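Putative pneumococcal surface protein (Streptococcus pneumoniae, PDB 4CNL) binds choline through the aromatic pockets of its repeat domain, and so probably attaches to the choline-bearing teichoic acids of the pneumococcal cell wall. Local coordinates at residues N64-L72 with Y93-R103. Numbering follows the deposited sequence.
With CHT (choline ion), chain G; CHT (choline ion), chain H; SO4 (sulfate ion), chain K.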
loop_
_atom_site.group_PDB
_atom_site.type_symbol
_atom_site.label_atom_id
_atom_site.label_comp_id
_atom_site.label_asym_id
_atom_site.label_seq_id
_atom_site.Cartn_x
_atom_site.Cartn_y
_atom_site.Cartn_z
ATOM N N ASN A 64 11.206 -3.478 0.356
ATOM C CA ASN A 64 10.290 -3.750 1.471
ATOM C C ASN A 64 10.235 -2.586 2.435
ATOM O O ASN A 64 10.330 -2.766 3.648
ATOM C CB ASN A 64 10.701 -5.019 2.218
ATOM C CG ASN A 64 10.701 -6.230 1.339
ATOM O OD1 ASN A 64 9.720 -6.514 0.662
ATOM N ND2 ASN A 64 11.822 -6.944 1.311
ATOM N N ALA A 65 10.098 -1.384 1.893
ATOM C CA ALA A 65 10.237 -0.192 2.701
ATOM C C ALA A 65 9.444 0.974 2.153
ATOM O O ALA A 65 9.207 1.078 0.937
ATOM C CB ALA A 65 11.709 0.181 2.807
ATOM N N TRP A 66 9.049 1.866 3.054
ATOM C CA TRP A 66 8.440 3.123 2.658
ATOM C C TRP A 66 9.488 4.204 2.421
ATOM O O TRP A 66 10.488 4.289 3.134
ATOM C CB TRP A 66 7.438 3.580 3.722
ATOM C CG TRP A 66 6.273 2.649 3.841
ATOM C CD1 TRP A 66 6.168 1.560 4.657
ATOM C CD2 TRP A 66 5.055 2.704 3.085
ATOM N NE1 TRP A 66 4.956 0.938 4.466
ATOM C CE2 TRP A 66 4.254 1.622 3.506
ATOM C CE3 TRP A 66 4.568 3.566 2.095
ATOM C CZ2 TRP A 66 2.985 1.379 2.977
ATOM C CZ3 TRP A 66 3.303 3.328 1.571
ATOM C CH2 TRP A 66 2.529 2.243 2.017
ATOM N N GLN A 67 9.272 4.999 1.381
ATOM C CA GLN A 67 9.985 6.246 1.207
ATOM C C GLN A 67 8.924 7.317 1.002
ATOM O O GLN A 67 8.317 7.419 -0.068
ATOM C CB GLN A 67 10.967 6.185 0.031
ATOM C CG GLN A 67 11.688 7.494 -0.230
ATOM C CD GLN A 67 12.574 7.916 0.928
ATOM O OE1 GLN A 67 13.084 7.081 1.679
ATOM N NE2 GLN A 67 12.756 9.217 1.079
ATOM N N GLY A 68 8.689 8.105 2.043
ATOM C CA GLY A 68 7.560 9.013 2.037
ATOM C C GLY A 68 6.291 8.193 1.890
ATOM O O GLY A 68 6.108 7.185 2.579
ATOM N N ALA A 69 5.440 8.617 0.962
ATOM C CA ALA A 69 4.152 7.982 0.710
ATOM C C ALA A 69 4.265 6.786 -0.229
ATOM O O ALA A 69 3.256 6.199 -0.629
ATOM C CB ALA A 69 3.192 9.000 0.129
ATOM N N TYR A 70 5.498 6.433 -0.585
ATOM C CA TYR A 70 5.759 5.445 -1.631
ATOM C C TYR A 70 6.304 4.143 -1.055
ATOM O O TYR A 70 7.032 4.155 -0.071
ATOM C CB TYR A 70 6.741 6.036 -2.652
ATOM C CG TYR A 70 6.235 7.331 -3.235
ATOM C CD1 TYR A 70 5.225 7.330 -4.186
ATOM C CD2 TYR A 70 6.747 8.555 -2.819
ATOM C CE1 TYR A 70 4.739 8.503 -4.714
ATOM C CE2 TYR A 70 6.264 9.745 -3.350
ATOM C CZ TYR A 70 5.258 9.705 -4.296
ATOM O OH TYR A 70 4.760 10.867 -4.839
ATOM N N TYR A 71 5.934 3.014 -1.654
ATOM C CA TYR A 71 6.399 1.732 -1.153
ATOM C C TYR A 71 7.288 1.014 -2.163
ATOM O O TYR A 71 6.905 0.819 -3.315
ATOM C CB TYR A 71 5.204 0.835 -0.776
ATOM C CG TYR A 71 5.622 -0.436 -0.060
ATOM C CD1 TYR A 71 5.939 -0.409 1.292
ATOM C CD2 TYR A 71 5.702 -1.647 -0.733
ATOM C CE1 TYR A 71 6.332 -1.549 1.957
ATOM C CE2 TYR A 71 6.098 -2.804 -0.077
ATOM C CZ TYR A 71 6.417 -2.741 1.271
ATOM O OH TYR A 71 6.811 -3.882 1.937
ATOM N N LEU A 72 8.486 0.638 -1.729
ATOM C CA LEU A 72 9.377 -0.151 -2.559
ATOM C C LEU A 72 9.182 -1.633 -2.249
ATOM O O LEU A 72 9.331 -2.064 -1.100
ATOM C CB LEU A 72 10.839 0.263 -2.331
ATOM C CG LEU A 72 11.263 1.687 -2.715
ATOM C CD1 LEU A 72 10.756 2.064 -4.112
ATOM C CD2 LEU A 72 10.831 2.720 -1.675
ATOM N N TYR A 93 -1.694 -2.683 1.915
ATOM C CA TYR A 93 -1.790 -1.289 1.498
ATOM C C TYR A 93 -2.125 -1.240 0.019
ATOM O O TYR A 93 -1.808 -2.165 -0.723
ATOM C CB TYR A 93 -0.476 -0.536 1.746
ATOM C CG TYR A 93 -0.031 -0.517 3.194
ATOM C CD1 TYR A 93 0.744 -1.543 3.714
ATOM C CD2 TYR A 93 -0.383 0.528 4.037
ATOM C CE1 TYR A 93 1.158 -1.531 5.043
ATOM C CE2 TYR A 93 0.037 0.550 5.368
ATOM C CZ TYR A 93 0.807 -0.479 5.859
ATOM O OH TYR A 93 1.231 -0.467 7.175
ATOM N N TYR A 94 -2.781 -0.163 -0.399
ATOM C CA TYR A 94 -3.019 0.063 -1.818
ATOM C C TYR A 94 -2.248 1.287 -2.267
ATOM O O TYR A 94 -2.456 2.391 -1.756
ATOM C CB TYR A 94 -4.517 0.238 -2.133
ATOM C CG TYR A 94 -4.709 0.338 -3.628
ATOM C CD1 TYR A 94 -4.626 -0.795 -4.420
ATOM C CD2 TYR A 94 -4.912 1.567 -4.246
ATOM C CE1 TYR A 94 -4.757 -0.712 -5.808
ATOM C CE2 TYR A 94 -5.045 1.659 -5.631
ATOM C CZ TYR A 94 -4.968 0.512 -6.396
ATOM O OH TYR A 94 -5.101 0.576 -7.763
ATOM N N LEU A 95 -1.347 1.088 -3.223
ATOM C CA LEU A 95 -0.614 2.194 -3.795
ATOM C C LEU A 95 -1.311 2.637 -5.069
ATOM O O LEU A 95 -1.527 1.838 -5.971
ATOM C CB LEU A 95 0.836 1.802 -4.083
ATOM C CG LEU A 95 1.739 1.517 -2.873
ATOM C CD1 LEU A 95 1.677 2.609 -1.808
ATOM C CD2 LEU A 95 1.503 0.131 -2.279
ATOM N N LYS A 96 -1.680 3.908 -5.116
ATOM C CA LYS A 96 -2.377 4.472 -6.264
ATOM C C LYS A 96 -1.459 4.502 -7.485
ATOM O O LYS A 96 -0.256 4.275 -7.361
ATOM C CB LYS A 96 -2.881 5.870 -5.920
ATOM C CG LYS A 96 -3.865 5.871 -4.756
ATOM C CD LYS A 96 -4.362 7.274 -4.481
ATOM C CE LYS A 96 -3.374 8.056 -3.648
ATOM N NZ LYS A 96 -3.547 9.522 -3.849
ATOM N N SER A 97 -2.023 4.759 -8.664
ATOM C CA SER A 97 -1.215 4.768 -9.885
ATOM C C SER A 97 -0.129 5.836 -9.839
ATOM O O SER A 97 0.893 5.710 -10.509
ATOM C CB SER A 97 -2.096 4.955 -11.126
ATOM O OG SER A 97 -3.167 5.861 -10.881
ATOM N N ASP A 98 -0.325 6.876 -9.032
ATOM C CA ASP A 98 0.723 7.875 -8.859
ATOM C C ASP A 98 1.775 7.440 -7.838
ATOM O O ASP A 98 2.749 8.153 -7.605
ATOM C CB ASP A 98 0.125 9.232 -8.457
ATOM C CG ASP A 98 -0.481 9.233 -7.050
ATOM O OD1 ASP A 98 -0.571 8.164 -6.411
ATOM O OD2 ASP A 98 -0.891 10.320 -6.586
ATOM N N GLY A 99 1.575 6.275 -7.223
ATOM C CA GLY A 99 2.551 5.745 -6.286
ATOM C C GLY A 99 2.229 5.943 -4.814
ATOM O O GLY A 99 2.642 5.140 -3.980
ATOM N N SER A 100 1.494 7.001 -4.481
ATOM C CA SER A 100 1.236 7.317 -3.071
ATOM C C SER A 100 0.136 6.430 -2.493
ATOM O O SER A 100 -0.824 6.086 -3.183
ATOM C CB SER A 100 0.872 8.795 -2.922
ATOM O OG SER A 100 -0.350 9.074 -3.584
ATOM N N TYR A 101 0.254 6.070 -1.218
ATOM C CA TYR A 101 -0.700 5.122 -0.645
ATOM C C TYR A 101 -2.072 5.764 -0.454
ATOM O O TYR A 101 -2.176 6.961 -0.158
ATOM C CB TYR A 101 -0.176 4.552 0.677
ATOM C CG TYR A 101 -0.070 5.526 1.823
ATOM C CD1 TYR A 101 1.061 6.320 1.987
ATOM C CD2 TYR A 101 -1.076 5.613 2.781
ATOM C CE1 TYR A 101 1.176 7.199 3.048
ATOM C CE2 TYR A 101 -0.961 6.486 3.841
ATOM C CZ TYR A 101 0.159 7.276 3.975
ATOM O OH TYR A 101 0.268 8.147 5.047
ATOM N N ALA A 102 -3.122 4.972 -0.673
ATOM C CA ALA A 102 -4.484 5.418 -0.414
ATOM C C ALA A 102 -4.719 5.447 1.093
ATOM O O ALA A 102 -4.207 4.592 1.805
ATOM C CB ALA A 102 -5.491 4.498 -1.097
ATOM N N ARG A 103 -5.480 6.409 1.570
ATOM C CA ARG A 103 -5.833 6.470 2.969
ATOM C C ARG A 103 -7.163 7.165 3.202
ATOM O O ARG A 103 -7.526 7.937 2.440
ATOM C CB ARG A 103 -4.759 7.094 3.828
ATOM C CG ARG A 103 -4.544 8.554 3.688
ATOM C CD ARG A 103 -4.508 9.039 2.284
ATOM N NE ARG A 103 -3.215 8.923 1.616
ATOM C CZ ARG A 103 -2.078 9.472 1.991
ATOM N NH1 ARG A 103 -2.057 10.185 3.061
ATOM N NH2 ARG A 103 -0.988 9.322 1.265
HETATM C C4 CHT G . 4.200 6.550 5.462
HETATM C C5 CHT G . 3.665 5.184 5.039
HETATM C C6 CHT G . 2.079 3.520 5.615
HETATM C C7 CHT G . 3.650 4.270 7.193
HETATM C C8 CHT G . 1.890 5.683 6.502
HETATM O O6 CHT G . 5.590 6.636 5.179
HETATM N N1 CHT G . 2.817 4.662 6.089
HETATM C C4 CHT H . 8.010 11.611 -6.757
HETATM C C5 CHT H . 7.276 10.509 -7.527
HETATM C C6 CHT H . 7.505 8.364 -8.487
HETATM C C7 CHT H . 9.389 9.745 -8.221
HETATM C C8 CHT H . 8.362 8.775 -6.337
HETATM O O6 CHT H . 7.118 12.681 -6.465
HETATM N N1 CHT H . 8.134 9.345 -7.640
HETATM S S SO4 K . -5.466 3.821 -9.329
HETATM O O1 SO4 K . -4.957 4.155 -10.657
HETATM O O2 SO4 K . -5.312 2.388 -9.092
HETATM O O3 SO4 K . -4.799 4.593 -8.296
HETATM O O4 SO4 K . -6.880 4.193 -9.317
HETATM O O HOH W 1 2.730 10.756 -6.526
HETATM O O HOH W 2 4.540 3.319 -4.100
#
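The benzo edge of W66 is the main bump, pushed into a hollow formed by Y93, L95 and Y101. Its CZ2 sits over the centre of the Y93 ring, 3.5 Å above that plane, an edge-to-face pair with planes at 76°. Beyond CH2, CZ3 lies 3.8 Å from L95 CD1 and equally near Y101 CB. With chi1 67°, Y101 holds CG between its own N and carbonyl carbon, and the ring stands across the tryptophan beside the choline. Y71 lies over one face of W66, CD1 above the centre of the indole, while its CB rests on both methyls of L95.

At the hairpin's tip the type II' turn Q67-Y70 presses A69 against S100, their CB atoms 3.8 Å apart. A69 O takes a weak hydrogen bond from Y101 N and a CA-H contact from S100. The Y70 ring slides along the turn K96-G99, CD1 3.4 Å from G99 C, where no side chain obstructs it. Two waters stitch this side: one joins Y70 OH to D98 O, the other Y71 N to G99 O. D98 OD1 takes both N and OG of S100 from one face of its carboxylate, the N completing an Asx turn.

The hairpin of strands 65-67 and 70-72 thus meets the end of strand 91-95 and its following loop, helping build two choline sites. One choline lies over the opposite face of W66, with N1 over a face of Y101, whose other face R103 stacks, and C6 3.6 Å from Y93 CE2; its O6 donates to G68 O. The second sets C8 over the Y70 ring, with a weak hydrogen bond to Y70 OH. The first cation is probably held by cation-pi attraction to the rings, its charge partly balanced by the carboxylate of D115, which completes that site.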